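Local coordinates for Sf11-rnase (Nicotiana alata, PDB 1IOO), which cleaves RNA as a secreted ribonuclease of the T2 family, associated with the gametophytic self-incompatibility by which the plant rejects its own pollen, at residues A[124-127]-A[131-134]; A[136-141]-A[146-151]; A[70-75]-A[80-85]. All blocks are in the same frame, centred on the assembly; numbering follows the deposited sequence.

Contact 1: A[124-127]-A[131-134]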
loop_
_atom_site.group_PDB
_atom_site.type_symbol
_atom_site.label_atom_id
_atom_site.label_comp_id
_atom_site.label_asym_id
_atom_site.label_seq_id
_atom_site.Cartn_x
_atom_site.Cartn_y
_atom_site.Cartn_z
ATOM N N HIS A 124 15.803 -13.064 0.840
ATOM C CA HIS A 124 16.870 -12.189 1.310
ATOM C C HIS A 124 17.112 -12.422 2.804
ATOM O O HIS A 124 17.777 -11.635 3.480
ATOM C CB HIS A 124 16.510 -10.723 1.046
ATOM C CG HIS A 124 16.623 -10.321 -0.392
ATOM N ND1 HIS A 124 17.721 -9.657 -0.899
ATOM C CD2 HIS A 124 15.770 -10.481 -1.431
ATOM C CE1 HIS A 124 17.536 -9.422 -2.186
ATOM N NE2 HIS A 124 16.360 -9.912 -2.534
ATOM N N ARG A 125 16.545 -13.518 3.300
ATOM C CA ARG A 125 16.679 -13.932 4.692
ATOM C C ARG A 125 16.033 -12.943 5.649
ATOM O O ARG A 125 16.503 -12.738 6.768
ATOM C CB ARG A 125 18.151 -14.178 5.022
ATOM C CG ARG A 125 18.711 -15.319 4.174
ATOM C CD ARG A 125 20.136 -15.693 4.525
ATOM N NE ARG A 125 20.609 -16.770 3.658
ATOM C CZ ARG A 125 21.809 -17.334 3.748
ATOM N NH1 ARG A 125 22.668 -16.926 4.672
ATOM N NH2 ARG A 125 22.150 -18.304 2.907
ATOM N N ILE A 126 14.948 -12.329 5.191
ATOM C CA ILE A 126 14.174 -11.402 6.011
ATOM C C ILE A 126 12.766 -11.951 6.193
ATOM O O ILE A 126 11.976 -11.973 5.250
ATOM C CB ILE A 126 14.113 -9.995 5.355
ATOM C CG1 ILE A 126 15.520 -9.388 5.293
ATOM C CG2 ILE A 126 13.193 -9.071 6.153
ATOM C CD1 ILE A 126 15.599 -8.100 4.481
ATOM N N ILE A 127 12.464 -12.428 7.397
ATOM C CA ILE A 127 11.164 -13.032 7.662
ATOM C C ILE A 127 10.517 -12.460 8.920
ATOM O O ILE A 127 11.194 -11.906 9.784
ATOM C CB ILE A 127 11.292 -14.565 7.808
ATOM C CG1 ILE A 127 12.296 -14.907 8.911
ATOM C CG2 ILE A 127 11.725 -15.174 6.478
ATOM C CD1 ILE A 127 12.419 -16.403 9.194
ATOM N N SER A 131 14.037 -8.715 13.656
ATOM C CA SER A 131 14.314 -7.348 13.251
ATOM C C SER A 131 15.490 -7.286 12.291
ATOM O O SER A 131 16.420 -8.091 12.371
ATOM C CB SER A 131 14.585 -6.484 14.479
ATOM O OG SER A 131 13.457 -6.485 15.335
ATOM N N TYR A 132 15.445 -6.317 11.385
ATOM C CA TYR A 132 16.478 -6.161 10.379
ATOM C C TYR A 132 16.793 -4.702 10.151
ATOM O O TYR A 132 15.988 -3.830 10.479
ATOM C CB TYR A 132 15.991 -6.781 9.073
ATOM C CG TYR A 132 15.435 -8.168 9.268
ATOM C CD1 TYR A 132 14.119 -8.363 9.693
ATOM C CD2 TYR A 132 16.235 -9.289 9.065
ATOM C CE1 TYR A 132 13.617 -9.641 9.914
ATOM C CE2 TYR A 132 15.743 -10.573 9.280
ATOM C CZ TYR A 132 14.434 -10.742 9.705
ATOM O OH TYR A 132 13.944 -12.008 9.925
ATOM N N THR A 133 17.960 -4.429 9.579
ATOM C CA THR A 133 18.332 -3.058 9.297
ATOM C C THR A 133 17.478 -2.497 8.177
ATOM O O THR A 133 16.998 -3.236 7.314
ATOM C CB THR A 133 19.818 -2.916 8.880
ATOM O OG1 THR A 133 20.052 -3.608 7.646
ATOM C CG2 THR A 133 20.728 -3.473 9.961
ATOM N N PHE A 134 17.271 -1.190 8.202
ATOM C CA PHE A 134 16.499 -0.535 7.166
ATOM C C PHE A 134 17.093 -0.820 5.792
ATOM O O PHE A 134 16.369 -1.134 4.846
ATOM C CB PHE A 134 16.483 0.976 7.402
ATOM C CG PHE A 134 15.876 1.754 6.276
ATOM C CD1 PHE A 134 14.510 2.010 6.241
ATOM C CD2 PHE A 134 16.674 2.208 5.231
ATOM C CE1 PHE A 134 13.950 2.707 5.181
ATOM C CE2 PHE A 134 16.121 2.906 4.165
ATOM C CZ PHE A 134 14.757 3.155 4.140
#

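Contact 2: A[136-141]-A[146-151]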
loop_
_atom_site.group_PDB
_atom_site.type_symbol
_atom_site.label_atom_id
_atom_site.label_comp_id
_atom_site.label_asym_id
_atom_site.label_seq_id
_atom_site.Cartn_x
_atom_site.Cartn_y
_atom_site.Cartn_z
ATOM N N ASP A 136 18.893 -3.332 4.719
ATOM C CA ASP A 136 18.667 -4.699 4.252
ATOM C C ASP A 136 17.260 -4.854 3.679
ATOM O O ASP A 136 17.069 -5.484 2.641
ATOM C CB ASP A 136 18.897 -5.706 5.381
ATOM C CG ASP A 136 20.376 -5.957 5.645
ATOM O OD1 ASP A 136 21.213 -5.456 4.867
ATOM O OD2 ASP A 136 20.698 -6.663 6.622
ATOM N N ILE A 137 16.276 -4.277 4.361
ATOM C CA ILE A 137 14.904 -4.323 3.877
ATOM C C ILE A 137 14.786 -3.557 2.558
ATOM O O ILE A 137 14.240 -4.063 1.577
ATOM C CB ILE A 137 13.930 -3.711 4.917
ATOM C CG1 ILE A 137 13.913 -4.582 6.172
ATOM C CG2 ILE A 137 12.520 -3.610 4.330
ATOM C CD1 ILE A 137 13.205 -3.941 7.353
ATOM N N PHE A 138 15.319 -2.339 2.549
ATOM C CA PHE A 138 15.314 -1.489 1.362
ATOM C C PHE A 138 15.946 -2.212 0.159
ATOM O O PHE A 138 15.351 -2.282 -0.918
ATOM C CB PHE A 138 16.087 -0.202 1.673
ATOM C CG PHE A 138 16.181 0.759 0.522
ATOM C CD1 PHE A 138 15.272 1.803 0.392
ATOM C CD2 PHE A 138 17.192 0.630 -0.421
ATOM C CE1 PHE A 138 15.374 2.709 -0.671
ATOM C CE2 PHE A 138 17.299 1.527 -1.479
ATOM C CZ PHE A 138 16.389 2.566 -1.601
ATOM N N ASP A 139 17.147 -2.750 0.353
ATOM C CA ASP A 139 17.853 -3.449 -0.719
ATOM C C ASP A 139 17.036 -4.618 -1.275
ATOM O O ASP A 139 16.961 -4.811 -2.489
ATOM C CB ASP A 139 19.210 -3.965 -0.228
ATOM C CG ASP A 139 20.234 -2.854 -0.046
ATOM O OD1 ASP A 139 19.992 -1.722 -0.519
ATOM O OD2 ASP A 139 21.297 -3.122 0.559
ATOM N N ALA A 140 16.432 -5.402 -0.387
ATOM C CA ALA A 140 15.635 -6.545 -0.808
ATOM C C ALA A 140 14.468 -6.116 -1.700
ATOM O O ALA A 140 14.232 -6.699 -2.758
ATOM C CB ALA A 140 15.122 -7.296 0.417
ATOM N N ILE A 141 13.743 -5.087 -1.276
ATOM C CA ILE A 141 12.599 -4.612 -2.045
ATOM C C ILE A 141 13.028 -4.006 -3.381
ATOM O O ILE A 141 12.367 -4.204 -4.397
ATOM C CB ILE A 141 11.786 -3.579 -1.229
ATOM C CG1 ILE A 141 11.268 -4.231 0.062
ATOM C CG2 ILE A 141 10.629 -3.035 -2.055
ATOM C CD1 ILE A 141 10.375 -5.461 -0.156
ATOM N N GLN A 146 13.016 -2.026 -8.639
ATOM C CA GLN A 146 13.985 -1.467 -9.600
ATOM C C GLN A 146 14.434 -0.086 -9.168
ATOM O O GLN A 146 15.628 0.170 -8.988
ATOM C CB GLN A 146 13.389 -1.428 -11.012
ATOM C CG GLN A 146 13.221 -2.813 -11.617
ATOM C CD GLN A 146 12.729 -2.797 -13.052
ATOM O OE1 GLN A 146 12.918 -1.824 -13.787
ATOM N NE2 GLN A 146 12.112 -3.898 -13.469
ATOM N N GLU A 147 13.475 0.820 -9.039
ATOM C CA GLU A 147 13.765 2.136 -8.528
ATOM C C GLU A 147 13.558 2.138 -7.019
ATOM O O GLU A 147 13.001 1.186 -6.471
ATOM C CB GLU A 147 12.888 3.189 -9.215
ATOM C CG GLU A 147 13.090 3.250 -10.740
ATOM C CD GLU A 147 14.532 3.544 -11.162
ATOM O OE1 GLU A 147 14.999 2.912 -12.137
ATOM O OE2 GLU A 147 15.194 4.407 -10.538
ATOM N N ASN A 148 13.999 3.193 -6.349
ATOM C CA ASN A 148 13.904 3.253 -4.893
ATOM C C ASN A 148 12.478 3.118 -4.383
ATOM O O ASN A 148 11.582 3.857 -4.794
ATOM C CB ASN A 148 14.473 4.566 -4.358
ATOM C CG ASN A 148 15.973 4.638 -4.478
ATOM O OD1 ASN A 148 16.633 3.629 -4.712
ATOM N ND2 ASN A 148 16.526 5.833 -4.304
ATOM N N PRO A 149 12.255 2.159 -3.474
ATOM C CA PRO A 149 10.933 1.953 -2.889
ATOM C C PRO A 149 10.889 2.825 -1.642
ATOM O O PRO A 149 11.903 3.413 -1.271
ATOM C CB PRO A 149 10.954 0.480 -2.521
ATOM C CG PRO A 149 12.388 0.308 -2.030
ATOM C CD PRO A 149 13.182 1.075 -3.083
ATOM N N ASP A 150 9.726 2.944 -1.013
ATOM C CA ASP A 150 9.652 3.691 0.232
ATOM C C ASP A 150 9.271 2.770 1.371
ATOM O O ASP A 150 8.156 2.255 1.420
ATOM C CB ASP A 150 8.665 4.864 0.155
ATOM C CG ASP A 150 8.760 5.787 1.377
ATOM O OD1 ASP A 150 9.879 5.963 1.906
ATOM O OD2 ASP A 150 7.727 6.351 1.801
ATOM N N ILE A 151 10.230 2.513 2.254
ATOM C CA ILE A 151 9.987 1.673 3.417
ATOM C C ILE A 151 9.434 2.525 4.552
ATOM O O ILE A 151 10.115 3.417 5.051
ATOM C CB ILE A 151 11.290 0.989 3.871
ATOM C CG1 ILE A 151 11.962 0.292 2.678
ATOM C CG2 ILE A 151 10.998 0.000 4.988
ATOM C CD1 ILE A 151 11.056 -0.654 1.916
#

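Contact 3: A[70-75]-A[80-85]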
loop_
_atom_site.group_PDB
_atom_site.type_symbol
_atom_site.label_atom_id
_atom_site.label_comp_id
_atom_site.label_asym_id
_atom_site.label_seq_id
_atom_site.Cartn_x
_atom_site.Cartn_y
_atom_site.Cartn_z
ATOM N N LEU A 70 -9.465 -3.859 6.464
ATOM C CA LEU A 70 -9.165 -4.425 7.776
ATOM C C LEU A 70 -9.929 -3.793 8.939
ATOM O O LEU A 70 -10.149 -4.456 9.948
ATOM C CB LEU A 70 -7.661 -4.314 8.034
ATOM C CG LEU A 70 -6.782 -5.045 7.013
ATOM C CD1 LEU A 70 -5.321 -4.704 7.266
ATOM C CD2 LEU A 70 -7.024 -6.543 7.111
ATOM N N LYS A 71 -10.331 -2.535 8.817
ATOM C CA LYS A 71 -10.988 -1.846 9.936
ATOM C C LYS A 71 -12.484 -2.146 10.046
ATOM O O LYS A 71 -13.112 -1.776 11.040
ATOM C CB LYS A 71 -10.790 -0.333 9.804
ATOM C CG LYS A 71 -9.359 0.123 10.024
ATOM C CD LYS A 71 -9.029 1.369 9.217
ATOM C CE LYS A 71 -9.880 2.563 9.604
ATOM N NZ LYS A 71 -9.504 3.758 8.786
ATOM N N PHE A 72 -13.058 -2.824 9.059
ATOM C CA PHE A 72 -14.497 -3.073 9.087
ATOM C C PHE A 72 -14.845 -4.538 8.964
ATOM O O PHE A 72 -14.090 -5.331 8.399
ATOM C CB PHE A 72 -15.187 -2.309 7.944
ATOM C CG PHE A 72 -14.966 -0.828 7.985
ATOM C CD1 PHE A 72 -13.832 -0.256 7.414
ATOM C CD2 PHE A 72 -15.889 -0.003 8.618
ATOM C CE1 PHE A 72 -13.623 1.120 7.476
ATOM C CE2 PHE A 72 -15.689 1.370 8.685
ATOM C CZ PHE A 72 -14.561 1.934 8.117
ATOM N N GLU A 73 -16.000 -4.891 9.515
ATOM C CA GLU A 73 -16.523 -6.236 9.395
ATOM C C GLU A 73 -16.646 -6.595 7.919
ATOM O O GLU A 73 -16.832 -5.711 7.078
ATOM C CB GLU A 73 -17.905 -6.318 10.049
ATOM C CG GLU A 73 -17.933 -6.108 11.565
ATOM C CD GLU A 73 -18.147 -4.650 11.990
ATOM O OE1 GLU A 73 -18.711 -4.443 13.087
ATOM O OE2 GLU A 73 -17.753 -3.723 11.249
ATOM N N GLN A 74 -16.547 -7.880 7.599
ATOM C CA GLN A 74 -16.623 -8.320 6.213
ATOM C C GLN A 74 -17.933 -7.901 5.538
ATOM O O GLN A 74 -17.918 -7.414 4.409
ATOM C CB GLN A 74 -16.459 -9.840 6.123
ATOM C CG GLN A 74 -16.514 -10.353 4.699
ATOM C CD GLN A 74 -16.021 -11.778 4.576
ATOM O OE1 GLN A 74 -16.007 -12.526 5.552
ATOM N NE2 GLN A 74 -15.623 -12.163 3.370
ATOM N N ASP A 75 -19.064 -8.088 6.215
ATOM C CA ASP A 75 -20.352 -7.738 5.615
ATOM C C ASP A 75 -20.431 -6.249 5.295
ATOM O O ASP A 75 -20.749 -5.867 4.168
ATOM C CB ASP A 75 -21.514 -8.159 6.522
ATOM C CG ASP A 75 -22.873 -7.909 5.883
ATOM O OD1 ASP A 75 -22.995 -8.060 4.648
ATOM O OD2 ASP A 75 -23.825 -7.576 6.616
ATOM N N GLU A 80 -20.975 -1.715 2.042
ATOM C CA GLU A 80 -20.841 -0.260 2.010
ATOM C C GLU A 80 -19.481 0.208 1.490
ATOM O O GLU A 80 -19.310 1.392 1.192
ATOM C CB GLU A 80 -21.143 0.324 3.389
ATOM C CG GLU A 80 -22.510 -0.085 3.938
ATOM C CD GLU A 80 -23.634 0.073 2.925
ATOM O OE1 GLU A 80 -23.653 1.087 2.201
ATOM O OE2 GLU A 80 -24.507 -0.816 2.860
ATOM N N GLN A 81 -18.513 -0.703 1.414
ATOM C CA GLN A 81 -17.191 -0.401 0.839
ATOM C C GLN A 81 -16.663 0.982 1.277
ATOM O O GLN A 81 -16.213 1.785 0.454
ATOM C CB GLN A 81 -17.338 -0.482 -0.690
ATOM C CG GLN A 81 -17.934 -1.838 -1.110
ATOM C CD GLN A 81 -18.276 -1.974 -2.577
ATOM O OE1 GLN A 81 -17.801 -1.224 -3.429
ATOM N NE2 GLN A 81 -19.108 -2.965 -2.882
ATOM N N PRO A 82 -16.619 1.234 2.587
ATOM C CA PRO A 82 -16.158 2.521 3.115
ATOM C C PRO A 82 -14.730 2.938 2.772
ATOM O O PRO A 82 -14.485 4.098 2.437
ATOM C CB PRO A 82 -16.382 2.373 4.616
ATOM C CG PRO A 82 -16.150 0.916 4.844
ATOM C CD PRO A 82 -16.858 0.270 3.678
ATOM N N SER A 83 -13.784 2.011 2.862
ATOM C CA SER A 83 -12.394 2.357 2.605
ATOM C C SER A 83 -12.109 2.516 1.126
ATOM O O SER A 83 -11.367 3.414 0.734
ATOM C CB SER A 83 -11.455 1.336 3.238
ATOM O OG SER A 83 -11.636 1.352 4.641
ATOM N N TRP A 84 -12.680 1.644 0.299
ATOM C CA TRP A 84 -12.484 1.768 -1.134
ATOM C C TRP A 84 -13.049 3.090 -1.630
ATOM O O TRP A 84 -12.426 3.776 -2.441
ATOM C CB TRP A 84 -13.132 0.600 -1.884
ATOM C CG TRP A 84 -12.569 -0.723 -1.472
ATOM C CD1 TRP A 84 -11.301 -0.965 -0.998
ATOM C CD2 TRP A 84 -13.255 -1.985 -1.444
ATOM N NE1 TRP A 84 -11.171 -2.293 -0.666
ATOM C CE2 TRP A 84 -12.348 -2.940 -0.930
ATOM C CE3 TRP A 84 -14.548 -2.400 -1.799
ATOM C CZ2 TRP A 84 -12.691 -4.286 -0.756
ATOM C CZ3 TRP A 84 -14.891 -3.747 -1.625
ATOM C CH2 TRP A 84 -13.961 -4.668 -1.108
ATOM N N LYS A 85 -14.225 3.456 -1.123
ATOM C CA LYS A 85 -14.847 4.715 -1.508
ATOM C C LYS A 85 -13.985 5.902 -1.085
ATOM O O LYS A 85 -13.739 6.812 -1.871
ATOM C CB LYS A 85 -16.239 4.869 -0.877
ATOM C CG LYS A 85 -16.902 6.198 -1.259
ATOM C CD LYS A 85 -18.149 6.509 -0.439
ATOM C CE LYS A 85 -19.286 5.572 -0.745
ATOM N NZ LYS A 85 -20.522 6.060 -0.067
HETATM O O HOH W 1 -10.088 -0.415 6.279
#

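Contact 1: A[124-127]-A[131-134]
Ile126 and Tyr132 lie opposite each other with their CA atoms 7.2 Å apart, where the chain leaves helix 117-123 and doubles back into strand 130-132. The helix ends in a Schellman motif: Arg125, with positive phi, is its C-prime residue, and the N-H of Ile126 returns to Leu121 O. From the strand, Tyr132 sends its ring back across this loop. Ile126 meets it over one face, CG2 standing 3.7 Å above the ring plane, practically over the centre, in a CH-pi contact. The chi1 of -64° sets that CG2 anti to the backbone N, while the other branch, CG1, slides along the same ring to reach Tyr132 CD2 at 3.8 Å. Farther out, Arg125 O comes within 3.4 Å of Tyr132 CE2. The phenol then reaches past Ile126 to the next residue: Tyr132 OH donates to Ile127 O at 2.8 Å, in the carbonyl plane and on a lone pair, with a C=O...O angle of 125°. Strand 192-194 backs the group through Phe194, which touches both Ile126 and Tyr132. One ring thus does two jobs, its apolar face covering buried Ile126 and its hydroxyl tying down the more exposed loop at Ile127.

Contact 2: A[136-141]-A[146-151]
Asn148 OD1 accepts a hydrogen bond from Lys142 NZ and also sits 3.3 Å from Phe138 CZ, near the plane of the ring and at its edge. This is one end of the seam where helix 134-145 folds back on strand 150-154, an edge of the central antiparallel sheet of this alpha+beta RNase T2 fold. The Asn148 amide is turned 61° from the ring, meeting its rim rather than stacking on it. With chi1 at 179°, Phe138 carries CG anti to its own N and runs its ring along the connection toward Asn148 and Pro149. Pro149 crosses it at about a right angle, CD lying over the face 4.0 Å from the ring centroid in a CH-pi contact. Ile141 takes a different part of the proline, its CG2 meeting Pro149 CB at 3.6 Å, so the pyrrolidine touches two helix side chains, CD on Phe138 and CB on Ile141. Deeper in, Ile151 aims its branches at the helix: CD1 is 4.0 Å from Ile141 CG1, and CG2 lies equally far from Ile137 CG2. Leu121 of helix 117-123 and Ile166 of strand 162-170 also pack on Ile141. Pro149 O takes a hydrogen bond from Gln182 NE2 and lies 3.6 Å from Phe138 CE1.

Contact 3: A[70-75]-A[80-85]
Phe72 turns its CG beside its own backbone N, anti to the carbonyl carbon (chi1 -58°), and a chi2 of 85° then presents the flat of the ring to Pro82. Ser83 uses the same first torsion, which sends OG toward the same ring. In this RNase T2 fold helices 74-80 and 82-92 follow one another with a break at Gln81, which has positive phi and serves as N-cap of the second; the loop before the first packs on the start of the second. Pro82 follows in the first turn, a place where the lack of an N-H costs the helix nothing. The backbones stay well apart, with 8.3 Å between the CA atoms of Phe72 and Pro82, and the side chains bridge the difference. Pro82 CG rests over the middle of the Phe72 ring, 3.5 Å from the centroid and only 6° off the normal, a well-centred CH-pi contact. Ser83 OG approaches the same ring obliquely, 3.5 Å from Phe72 CE1. Cutting Phe72 back to an alanine would probably deprive Pro82 CG of its aromatic seat and open a gap beside Ser83, weakening the hold of the loop on the helix start. The same helix 82-92 carries the catalytic His91, and the Ser83 side chain is about 5 Å from that of Gln87, an active-site residue by similarity. In the loop before helix 74-80, Leu70 and its neighbour Gln69 probably help bind the 3'-terminal nucleotide of the RNA; Gln69 OE1 also accepts the N-H groups of Ser83 and Trp84. A water completes the bridge, hydrogen-bonded to Ser83 OG at 2.9 Å and accepting a weak, long bond from Lys71 N at 3.3 Å.

Contacts 1 and 2 follow each other along the chain and touch, Phe134 CE1 meeting Ile151 CB at 3.4 Å; helix 134-145 starts at the end of contact 1 and supplies one side of contact 2. Contact 3 lies across the molecule, about 30 Å away from contact 2 between centres. Contact 2 is the buried one, a largely aliphatic seam between helix and sheet. Contact 1 is half buried and adds a direct phenol-to-carbonyl bond. Contact 3, at the surface near the RNA-binding residues, uses water instead. Each sets an aliphatic carbon over an aromatic face: an isoleucine branch in contact 1, a proline in the other two.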